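Local coordinates for tetracycline repressor protein class G (Acinetobacter baumannii, PDB 6RX9), which represses the tetracycline resistance gene by binding its operator DNA through a helix-turn-helix region and loses affinity for it when tetracycline binds, at residues W43-N47 and K48-L52; S85-T88 and A89-Y93; C126-R129 and A130-L134; D174-H177 and E178-T181. One frame throughout, in Å; residues are numbered along the deposited sequence.

Contact 1. Residues W43-N47 and K48-L52; sequences WHFQN and KRALL
N47 is the N-cap of helix 48-59, and its side chain takes up the backbone N-H of A50 in the first turn. N47 OD1 lies 3.0 Å from A50 N, and the donor stands nearly in line with the side-chain C=O, at a C=O...N angle of 163°. To reach it, CG sits between the backbone N and the carbonyl carbon (chi1 49°), which folds the short amide back over the helix start. Asparagine suits this place: its carbonyl accepts an N-H for which the helix has no earlier turn to provide a partner. N47 OD1 also rests 3.4 Å from A50 CB. The backbone oxygen N47 O adds weaker bonds to A50 N and, at 3.4 Å, to L51 N.

The cap comes two residues after F45, the last residue of the helix-turn-helix DNA-binding motif, which packs against this same turn. L51 CA lies over one face of the F45 ring, 4.1 Å from its centroid, in a CH-pi contact. The two side chains cross at about a right angle, with L51 CD1 4.1 Å from F45 CE2, while A50 CB comes within 4.0 Å of F45 CD1. A large flat aromatic suits this buried place, since F45 also packs on V9 and I10 of helix 6-20. Polar ends lead elsewhere: K48 NZ bonds to L25 O and M22 O, and R49 forms a salt bridge with D53.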
loop_
_atom_site.group_PDB
_atom_site.type_symbol
_atom_site.label_atom_id
_atom_site.label_comp_id
_atom_site.label_asym_id
_atom_site.label_seq_id
_atom_site.Cartn_x
_atom_site.Cartn_y
_atom_site.Cartn_z
ATOM N N TRP A 43 -19.800 -3.348 -25.161
ATOM C CA TRP A 43 -20.527 -4.541 -24.641
ATOM C C TRP A 43 -19.771 -5.153 -23.454
ATOM O O TRP A 43 -20.440 -5.591 -22.495
ATOM C CB TRP A 43 -20.736 -5.576 -25.755
ATOM C CG TRP A 43 -21.564 -6.750 -25.332
ATOM C CD1 TRP A 43 -22.923 -6.825 -25.327
ATOM C CD2 TRP A 43 -21.093 -8.014 -24.824
ATOM N NE1 TRP A 43 -23.334 -8.046 -24.868
ATOM C CE2 TRP A 43 -22.236 -8.799 -24.552
ATOM C CE3 TRP A 43 -19.830 -8.563 -24.578
ATOM C CZ2 TRP A 43 -22.149 -10.096 -24.047
ATOM C CZ3 TRP A 43 -19.744 -9.846 -24.079
ATOM C CH2 TRP A 43 -20.889 -10.602 -23.818
ATOM N N HIS A 44 -18.437 -5.198 -23.531
ATOM C CA HIS A 44 -17.537 -5.748 -22.479
ATOM C C HIS A 44 -17.338 -4.719 -21.357
ATOM O O HIS A 44 -17.488 -5.095 -20.180
ATOM C CB HIS A 44 -16.191 -6.171 -23.086
ATOM C CG HIS A 44 -16.286 -7.296 -24.058
ATOM N ND1 HIS A 44 -16.357 -8.612 -23.652
ATOM C CD2 HIS A 44 -16.307 -7.310 -25.407
ATOM C CE1 HIS A 44 -16.430 -9.391 -24.713
ATOM N NE2 HIS A 44 -16.403 -8.616 -25.804
ATOM N N PHE A 45 -16.988 -3.477 -21.706
ATOM C CA PHE A 45 -16.662 -2.394 -20.737
ATOM C C PHE A 45 -17.247 -1.067 -21.221
ATOM O O PHE A 45 -16.859 -0.613 -22.310
ATOM C CB PHE A 45 -15.147 -2.286 -20.554
ATOM C CG PHE A 45 -14.488 -3.595 -20.211
ATOM C CD1 PHE A 45 -14.637 -4.150 -18.949
ATOM C CD2 PHE A 45 -13.741 -4.285 -21.154
ATOM C CE1 PHE A 45 -14.045 -5.362 -18.635
ATOM C CE2 PHE A 45 -13.155 -5.501 -20.839
ATOM C CZ PHE A 45 -13.308 -6.037 -19.582
ATOM N N GLN A 46 -18.141 -0.470 -20.428
ATOM C CA GLN A 46 -18.813 0.814 -20.760
ATOM C C GLN A 46 -17.968 1.993 -20.270
ATOM O O GLN A 46 -18.257 3.126 -20.692
ATOM C CB GLN A 46 -20.218 0.870 -20.160
ATOM C CG GLN A 46 -21.187 -0.120 -20.796
ATOM C CD GLN A 46 -21.253 -1.418 -20.031
ATOM O OE1 GLN A 46 -21.692 -1.452 -18.886
ATOM N NE2 GLN A 46 -20.826 -2.500 -20.664
ATOM N N ASN A 47 -16.965 1.750 -19.419
ATOM C CA ASN A 47 -16.101 2.830 -18.872
ATOM C C ASN A 47 -14.737 2.262 -18.460
ATOM O O ASN A 47 -14.601 1.025 -18.342
ATOM C CB ASN A 47 -16.795 3.559 -17.718
ATOM C CG ASN A 47 -17.378 2.612 -16.691
ATOM O OD1 ASN A 47 -16.645 1.885 -16.025
ATOM N ND2 ASN A 47 -18.696 2.602 -16.566
ATOM N N LYS A 48 -13.765 3.154 -18.260
ATOM C CA LYS A 48 -12.365 2.814 -17.898
ATOM C C LYS A 48 -12.347 2.091 -16.547
ATOM O O LYS A 48 -11.530 1.170 -16.397
ATOM C CB LYS A 48 -11.512 4.085 -17.848
ATOM C CG LYS A 48 -10.052 3.871 -17.480
ATOM C CD LYS A 48 -9.210 5.110 -17.670
ATOM C CE LYS A 48 -7.771 4.913 -17.248
ATOM N NZ LYS A 48 -6.929 6.055 -17.672
ATOM N N ARG A 49 -13.202 2.509 -15.608
ATOM C CA ARG A 49 -13.313 1.921 -14.245
ATOM C C ARG A 49 -13.564 0.412 -14.365
ATOM O O ARG A 49 -12.862 -0.361 -13.686
ATOM C CB ARG A 49 -14.429 2.614 -13.453
ATOM C CG ARG A 49 -14.583 2.137 -12.015
ATOM C CD ARG A 49 -13.312 2.287 -11.198
ATOM N NE ARG A 49 -12.507 1.070 -11.169
ATOM C CZ ARG A 49 -11.244 0.992 -10.750
ATOM N NH1 ARG A 49 -10.620 -0.174 -10.769
ATOM N NH2 ARG A 49 -10.603 2.070 -10.329
ATOM N N ALA A 50 -14.517 0.010 -15.211
ATOM C CA ALA A 50 -14.888 -1.406 -15.442
ATOM C C ALA A 50 -13.682 -2.168 -16.004
ATOM O O ALA A 50 -13.426 -3.292 -15.534
ATOM C CB ALA A 50 -16.084 -1.487 -16.360
ATOM N N LEU A 51 -12.953 -1.569 -16.954
ATOM C CA LEU A 51 -11.732 -2.160 -17.570
ATOM C C LEU A 51 -10.661 -2.379 -16.490
ATOM O O LEU A 51 -10.084 -3.491 -16.448
ATOM C CB LEU A 51 -11.218 -1.235 -18.679
ATOM C CG LEU A 51 -9.914 -1.667 -19.347
ATOM C CD1 LEU A 51 -10.042 -3.055 -19.949
ATOM C CD2 LEU A 51 -9.487 -0.662 -20.406
ATOM N N LEU A 52 -10.401 -1.366 -15.657
ATOM C CA LEU A 52 -9.383 -1.435 -14.571
ATOM C C LEU A 52 -9.740 -2.568 -13.597
ATOM O O LEU A 52 -8.812 -3.291 -13.185
ATOM C CB LEU A 52 -9.291 -0.088 -13.844
ATOM C CG LEU A 52 -8.663 1.058 -14.637
ATOM C CD1 LEU A 52 -8.544 2.306 -13.778
ATOM C CD2 LEU A 52 -7.304 0.670 -15.199
#

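Contact 2. Residues S85-T88 and A89-Y93; sequences SFRT and ALLSY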
loop_
_atom_site.group_PDB
_atom_site.type_symbol
_atom_site.label_atom_id
_atom_site.label_comp_id
_atom_site.label_asym_id
_atom_site.label_seq_id
_atom_site.Cartn_x
_atom_site.Cartn_y
_atom_site.Cartn_z
ATOM N N SER A 85 4.724 -14.461 -4.677
ATOM C CA SER A 85 3.821 -14.641 -5.846
ATOM C C SER A 85 2.946 -13.393 -6.027
ATOM O O SER A 85 2.753 -12.972 -7.187
ATOM C CB SER A 85 2.982 -15.886 -5.702
ATOM O OG SER A 85 1.983 -15.721 -4.706
ATOM N N PHE A 86 2.431 -12.836 -4.926
ATOM C CA PHE A 86 1.608 -11.596 -4.918
ATOM C C PHE A 86 2.465 -10.424 -5.418
ATOM O O PHE A 86 1.993 -9.655 -6.274
ATOM C CB PHE A 86 1.013 -11.356 -3.526
ATOM C CG PHE A 86 0.044 -10.203 -3.410
ATOM C CD1 PHE A 86 -0.773 -9.832 -4.471
ATOM C CD2 PHE A 86 -0.086 -9.511 -2.215
ATOM C CE1 PHE A 86 -1.669 -8.781 -4.343
ATOM C CE2 PHE A 86 -0.981 -8.460 -2.090
ATOM C CZ PHE A 86 -1.769 -8.094 -3.156
ATOM N N ARG A 87 3.703 -10.308 -4.928
ATOM C CA ARG A 87 4.649 -9.239 -5.348
ATOM C C ARG A 87 4.928 -9.355 -6.853
ATOM O O ARG A 87 4.853 -8.324 -7.551
ATOM C CB ARG A 87 5.953 -9.310 -4.550
ATOM C CG ARG A 87 6.981 -8.276 -4.983
ATOM C CD ARG A 87 8.240 -8.351 -4.157
ATOM N NE ARG A 87 9.186 -7.298 -4.501
ATOM C CZ ARG A 87 10.414 -7.486 -4.972
ATOM N NH1 ARG A 87 10.886 -8.708 -5.166
ATOM N NH2 ARG A 87 11.180 -6.442 -5.237
ATOM N N THR A 88 5.237 -10.562 -7.334
ATOM C CA THR A 88 5.533 -10.847 -8.765
ATOM C C THR A 88 4.330 -10.432 -9.621
ATOM O O THR A 88 4.550 -9.779 -10.657
ATOM C CB THR A 88 5.901 -12.322 -8.976
ATOM O OG1 THR A 88 6.966 -12.628 -8.076
ATOM C CG2 THR A 88 6.325 -12.626 -10.395
ATOM N N ALA A 89 3.114 -10.778 -9.183
ATOM C CA ALA A 89 1.837 -10.493 -9.884
ATOM C C ALA A 89 1.648 -8.980 -10.047
ATOM O O ALA A 89 1.249 -8.556 -11.147
ATOM C CB ALA A 89 0.679 -11.102 -9.133
ATOM N N LEU A 90 1.903 -8.194 -8.994
ATOM C CA LEU A 90 1.730 -6.715 -9.022
ATOM C C LEU A 90 2.846 -6.068 -9.855
ATOM O O LEU A 90 2.568 -5.038 -10.494
ATOM C CB LEU A 90 1.700 -6.159 -7.593
ATOM C CG LEU A 90 0.483 -6.552 -6.753
ATOM C CD1 LEU A 90 0.543 -5.907 -5.381
ATOM C CD2 LEU A 90 -0.818 -6.183 -7.457
ATOM N N LEU A 91 4.054 -6.645 -9.859
ATOM C CA LEU A 91 5.223 -6.110 -10.611
ATOM C C LEU A 91 5.149 -6.504 -12.093
ATOM O O LEU A 91 5.898 -5.898 -12.881
ATOM C CB LEU A 91 6.527 -6.622 -9.990
ATOM C CG LEU A 91 6.970 -5.945 -8.691
ATOM C CD1 LEU A 91 8.182 -6.655 -8.107
ATOM C CD2 LEU A 91 7.279 -4.471 -8.910
ATOM N N SER A 92 4.292 -7.466 -12.464
ATOM C CA SER A 92 4.256 -8.083 -13.819
ATOM C C SER A 92 3.761 -7.079 -14.871
ATOM O O SER A 92 4.040 -7.308 -16.060
ATOM C CB SER A 92 3.435 -9.351 -13.842
ATOM O OG SER A 92 2.054 -9.086 -13.657
ATOM N N TYR A 93 3.068 -6.011 -14.460
ATOM C CA TYR A 93 2.546 -4.965 -15.380
ATOM C C TYR A 93 2.751 -3.570 -14.785
ATOM O O TYR A 93 2.649 -3.392 -13.555
ATOM C CB TYR A 93 1.078 -5.237 -15.718
ATOM C CG TYR A 93 0.895 -6.402 -16.654
ATOM C CD1 TYR A 93 1.071 -6.245 -18.018
ATOM C CD2 TYR A 93 0.602 -7.671 -16.181
ATOM C CE1 TYR A 93 0.937 -7.308 -18.893
ATOM C CE2 TYR A 93 0.460 -8.745 -17.044
ATOM C CZ TYR A 93 0.629 -8.563 -18.404
ATOM O OH TYR A 93 0.497 -9.610 -19.268
#
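F86 and L90, one turn apart on helix 75-91 of the ligand-binding core, meet with the leucine over the aromatic face. L90 CD1 is 4.1 Å from the F86 ring centroid, a CH-pi contact, and 3.8 Å from F86 CE1. The phenylalanine is set for this by a CG anti to the backbone N (chi1 -174°), which carries the ring alongside the carbonyl end of its residue, where the next turn begins.

The neighbouring pair repeats the spacing with different chemistry. L91 CD1 lies 3.7 Å above the R87 guanidinium plane, offset toward its rim, and is 3.7 Å from R87 CG. The arginine chain, extended from CG to NE, lays both its CG and one guanidinium face against that methyl, while NH1 and NH2 go on to partners farther out. Beneath both pairs run the helical bonds from L90 N to F86 O, 3.1 Å, and from L91 N to R87 O, 3.0 Å. Small A89 fits close to the backbone, A89 CB lying 3.4 Å from S85 O.

In the next shell, D185 binds R87 NH1 in a salt bridge and Q148 bonds to NH2. F86 makes an edge-to-face contact with H100, probably a magnesium ligand, and a cation-pi contact with R63. At the C-terminal end of the segment, S92 OG donates to A89 O at 2.7 Å.

Contact 3. Residues C126-R129 and A130-L134; sequences CPKR and AVWAL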
loop_
_atom_site.group_PDB
_atom_site.type_symbol
_atom_site.label_atom_id
_atom_site.label_comp_id
_atom_site.label_asym_id
_atom_site.label_seq_id
_atom_site.Cartn_x
_atom_site.Cartn_y
_atom_site.Cartn_z
ATOM N N CYS A 126 -4.253 -18.996 16.271
ATOM C CA CYS A 126 -5.683 -18.841 16.652
ATOM C C CYS A 126 -6.418 -18.228 15.461
ATOM O O CYS A 126 -5.825 -17.455 14.710
ATOM C CB CYS A 126 -5.842 -18.007 17.919
ATOM S SG CYS A 126 -6.306 -16.283 17.613
ATOM N N PRO A 127 -7.708 -18.570 15.227
ATOM C CA PRO A 127 -8.433 -18.122 14.034
ATOM C C PRO A 127 -8.311 -16.623 13.706
ATOM O O PRO A 127 -8.095 -16.300 12.549
ATOM C CB PRO A 127 -9.892 -18.459 14.377
ATOM C CG PRO A 127 -9.782 -19.674 15.268
ATOM C CD PRO A 127 -8.536 -19.428 16.094
ATOM N N LYS A 128 -8.474 -15.759 14.714
ATOM C CA LYS A 128 -8.344 -14.281 14.590
ATOM C C LYS A 128 -6.972 -13.933 14.006
ATOM O O LYS A 128 -6.921 -13.204 12.997
ATOM C CB LYS A 128 -8.450 -13.586 15.950
ATOM C CG LYS A 128 -9.852 -13.237 16.422
ATOM C CD LYS A 128 -9.823 -12.278 17.597
ATOM C CE LYS A 128 -11.008 -12.413 18.528
ATOM N NZ LYS A 128 -10.655 -12.034 19.916
ATOM N N ARG A 129 -5.913 -14.429 14.648
ATOM C CA ARG A 129 -4.503 -14.050 14.370
ATOM C C ARG A 129 -4.078 -14.629 13.017
ATOM O O ARG A 129 -3.237 -13.995 12.357
ATOM C CB ARG A 129 -3.608 -14.476 15.538
ATOM C CG ARG A 129 -3.821 -13.627 16.783
ATOM C CD ARG A 129 -3.181 -14.184 18.037
ATOM N NE ARG A 129 -3.495 -13.359 19.200
ATOM C CZ ARG A 129 -2.630 -12.610 19.887
ATOM N NH1 ARG A 129 -1.348 -12.565 19.557
ATOM N NH2 ARG A 129 -3.056 -11.910 20.925
ATOM N N ALA A 130 -4.662 -15.761 12.605
ATOM C CA ALA A 130 -4.496 -16.340 11.251
ATOM C C ALA A 130 -4.942 -15.313 10.200
ATOM O O ALA A 130 -4.172 -15.063 9.257
ATOM C CB ALA A 130 -5.267 -17.632 11.127
ATOM N N VAL A 131 -6.132 -14.726 10.369
ATOM C CA VAL A 131 -6.698 -13.713 9.427
ATOM C C VAL A 131 -5.830 -12.447 9.482
ATOM O O VAL A 131 -5.524 -11.904 8.405
ATOM C CB VAL A 131 -8.177 -13.401 9.722
ATOM C CG1 VAL A 131 -8.689 -12.247 8.871
ATOM C CG2 VAL A 131 -9.061 -14.629 9.535
ATOM N N TRP A 132 -5.451 -11.999 10.684
ATOM C CA TRP A 132 -4.603 -10.790 10.889
ATOM C C TRP A 132 -3.252 -10.965 10.185
ATOM O O TRP A 132 -2.766 -9.981 9.602
ATOM C CB TRP A 132 -4.411 -10.481 12.378
ATOM C CG TRP A 132 -5.633 -9.970 13.075
ATOM C CD1 TRP A 132 -6.774 -9.484 12.504
ATOM C CD2 TRP A 132 -5.817 -9.854 14.496
ATOM N NE1 TRP A 132 -7.661 -9.097 13.470
ATOM C CE2 TRP A 132 -7.101 -9.307 14.701
ATOM C CE3 TRP A 132 -5.030 -10.165 15.611
ATOM C CZ2 TRP A 132 -7.613 -9.070 15.976
ATOM C CZ3 TRP A 132 -5.533 -9.926 16.870
ATOM C CH2 TRP A 132 -6.808 -9.386 17.047
ATOM N N ALA A 133 -2.670 -12.168 10.254
ATOM C CA ALA A 133 -1.361 -12.520 9.655
ATOM C C ALA A 133 -1.459 -12.491 8.126
ATOM O O ALA A 133 -0.605 -11.847 7.491
ATOM C CB ALA A 133 -0.908 -13.873 10.154
ATOM N N LEU A 134 -2.466 -13.158 7.556
ATOM C CA LEU A 134 -2.696 -13.196 6.085
ATOM C C LEU A 134 -2.870 -11.763 5.562
ATOM O O LEU A 134 -2.245 -11.430 4.537
ATOM C CB LEU A 134 -3.921 -14.064 5.782
ATOM C CG LEU A 134 -3.721 -15.566 5.987
ATOM C CD1 LEU A 134 -5.053 -16.296 5.994
ATOM C CD2 LEU A 134 -2.804 -16.146 4.923
#
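A130 completes the first turn of helix 127-155 with a straight bond from A130 N to C126 O, 2.9 Å. C126 SG, at the N-cap, accepts the capping bond from R129 N at 3.5 Å. P127 suits the first turn because its missing N-H costs no helical bond there, and P127 O lies 3.4 Å from A130 CB.

V131 N reaches P127 O only weakly. W132 N donates to K128 O at 3.0 Å, in the plane of that carbonyl. W132 CG lies anti to the carbonyl carbon, beside the backbone N (chi1 -71°), which swings the indole back over K128 O and R129 CG. K128 O stands 3.5 Å above one face of the W132 indole. R129 CG meets W132 CE3 at 3.8 Å, the guanidinium and ring planes 49° apart. A133 N then bonds to R129 O, small A133 CB fitting 3.2 Å from it.

V131 and the broad apolar ring of W132 pack on L179 of the second subunit and K128 forms a salt bridge with D182 there, while R129 NH1 bonds to L202 O of its own chain. The chemistry thus gives K128, V131 and W132 to the partner, and A130 to helix 110-122.

Contact 4. Residues D174-H177 and E178-T181; sequences DLFH and ELET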
loop_
_atom_site.group_PDB
_atom_site.type_symbol
_atom_site.label_atom_id
_atom_site.label_comp_id
_atom_site.label_asym_id
_atom_site.label_seq_id
_atom_site.Cartn_x
_atom_site.Cartn_y
_atom_site.Cartn_z
ATOM N N ASP A 174 27.807 6.977 0.968
ATOM C CA ASP A 174 28.195 5.678 0.351
ATOM C C ASP A 174 27.164 4.598 0.706
ATOM O O ASP A 174 26.826 3.799 -0.195
ATOM C CB ASP A 174 29.620 5.278 0.745
ATOM C CG ASP A 174 30.701 6.083 0.041
ATOM O OD1 ASP A 174 30.349 6.952 -0.784
ATOM O OD2 ASP A 174 31.888 5.837 0.323
ATOM N N LEU A 175 26.677 4.576 1.952
ATOM C CA LEU A 175 25.591 3.662 2.405
ATOM C C LEU A 175 24.426 3.732 1.410
ATOM O O LEU A 175 24.011 2.667 0.907
ATOM C CB LEU A 175 25.132 4.059 3.813
ATOM C CG LEU A 175 23.878 3.347 4.329
ATOM C CD1 LEU A 175 24.068 1.838 4.338
ATOM C CD2 LEU A 175 23.499 3.843 5.715
ATOM N N PHE A 176 23.933 4.944 1.134
ATOM C CA PHE A 176 22.757 5.217 0.265
ATOM C C PHE A 176 23.059 4.816 -1.186
ATOM O O PHE A 176 22.137 4.320 -1.863
ATOM C CB PHE A 176 22.332 6.684 0.383
ATOM C CG PHE A 176 21.346 6.971 1.489
ATOM C CD1 PHE A 176 21.331 6.218 2.656
ATOM C CD2 PHE A 176 20.434 8.009 1.367
ATOM C CE1 PHE A 176 20.418 6.487 3.665
ATOM C CE2 PHE A 176 19.525 8.280 2.380
ATOM C CZ PHE A 176 19.519 7.519 3.526
ATOM N N HIS A 177 24.300 5.016 -1.647
ATOM C CA HIS A 177 24.762 4.651 -3.014
ATOM C C HIS A 177 24.663 3.131 -3.199
ATOM O O HIS A 177 24.148 2.698 -4.249
ATOM C CB HIS A 177 26.189 5.165 -3.272
ATOM C CG HIS A 177 26.498 5.383 -4.716
ATOM N ND1 HIS A 177 26.298 4.405 -5.673
ATOM C CD2 HIS A 177 26.996 6.455 -5.368
ATOM C CE1 HIS A 177 26.654 4.869 -6.854
ATOM N NE2 HIS A 177 27.087 6.125 -6.694
ATOM N N GLU A 178 25.132 2.365 -2.209
ATOM C CA GLU A 178 25.187 0.877 -2.227
ATOM C C GLU A 178 23.764 0.304 -2.281
ATOM O O GLU A 178 23.508 -0.549 -3.158
ATOM C CB GLU A 178 25.945 0.368 -0.998
ATOM C CG GLU A 178 26.176 -1.135 -1.000
ATOM C CD GLU A 178 27.093 -1.638 0.101
ATOM O OE1 GLU A 178 28.078 -0.940 0.418
ATOM O OE2 GLU A 178 26.819 -2.728 0.645
ATOM N N LEU A 179 22.885 0.757 -1.378
ATOM C CA LEU A 179 21.474 0.296 -1.247
ATOM C C LEU A 179 20.786 0.310 -2.617
ATOM O O LEU A 179 20.257 -0.747 -3.022
ATOM C CB LEU A 179 20.732 1.207 -0.261
ATOM C CG LEU A 179 21.047 0.979 1.217
ATOM C CD1 LEU A 179 20.577 2.155 2.059
ATOM C CD2 LEU A 179 20.421 -0.316 1.713
ATOM N N GLU A 180 20.798 1.466 -3.291
ATOM C CA GLU A 180 20.118 1.709 -4.593
ATOM C C GLU A 180 20.563 0.667 -5.625
ATOM O O GLU A 180 19.683 0.001 -6.209
ATOM C CB GLU A 180 20.432 3.120 -5.100
ATOM C CG GLU A 180 20.012 3.361 -6.541
ATOM C CD GLU A 180 20.188 4.789 -7.027
ATOM O OE1 GLU A 180 19.342 5.247 -7.821
ATOM O OE2 GLU A 180 21.175 5.435 -6.621
ATOM N N THR A 181 21.877 0.547 -5.838
ATOM C CA THR A 181 22.504 -0.228 -6.944
ATOM C C THR A 181 22.175 -1.722 -6.817
ATOM O O THR A 181 21.850 -2.334 -7.855
ATOM C CB THR A 181 24.022 -0.005 -6.984
ATOM O OG1 THR A 181 24.549 -0.292 -5.688
ATOM C CG2 THR A 181 24.403 1.402 -7.393
#
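D174 joins the next turn of helix 170-182 through its backbone, E178 N bonding to D174 O at 3.0 Å. Its carboxylate suits a solvent-facing side of the helix.

L175 repeats this bond, with L179 N 3.2 Å from L175 O in the carbonyl plane, and adds side-chain packing. L175 CG lies anti to the backbone N (chi1 171°), which brings it to 4.2 Å from L179 CD1. L179 CG in turn lies 3.4 Å from L175 O.

F176 offers its carbonyl to E180 N, in a weak bond of 3.5 Å from F176 O. F176 CD1 lies 4.2 Å from L179 CD1, and the two side chains slant across each other. L179 CD1 thus touches both L175 and F176.

H177 stands on the exposed side. T181 CG2 approaches the edge of its imidazole near the ring plane, 3.9 Å from H177 ND1, and also touches H177 O. The threonine hydroxyl, placed between the backbone N and the carbonyl carbon (chi1 54°), turns back along the helix, and T181 OG1 donates to E178 O at 2.7 Å.

L175 and F176 pack on P127 and I117 of the second subunit, and E178 makes a long, weak ion pair with its K128, whereas D174, H177 and E180 are polar and exposed. This is an amphipathic helix whose apolar side reaches across to the partner subunit, as in TetR dimers.

In the fold
Each contact joins neighbouring residues within one continuous piece of chain, so none closes a long loop and none nests in or crosses another. From the N terminus, contact 1 links the end of the helix-turn-helix motif to helix 48-59. Contact 2 follows in helix 75-91 of the C-terminal core, its centre about 22 Å away. Contact 3 starts helix 127-155, which also lies against contact 2 farther along its length, through V141, V142 and V145. Contact 4, in helix 170-182, lies about 37 Å from contact 3 between centres within one chain. Across the dimer, however, contact 4 of one subunit lies against contact 3 of the other.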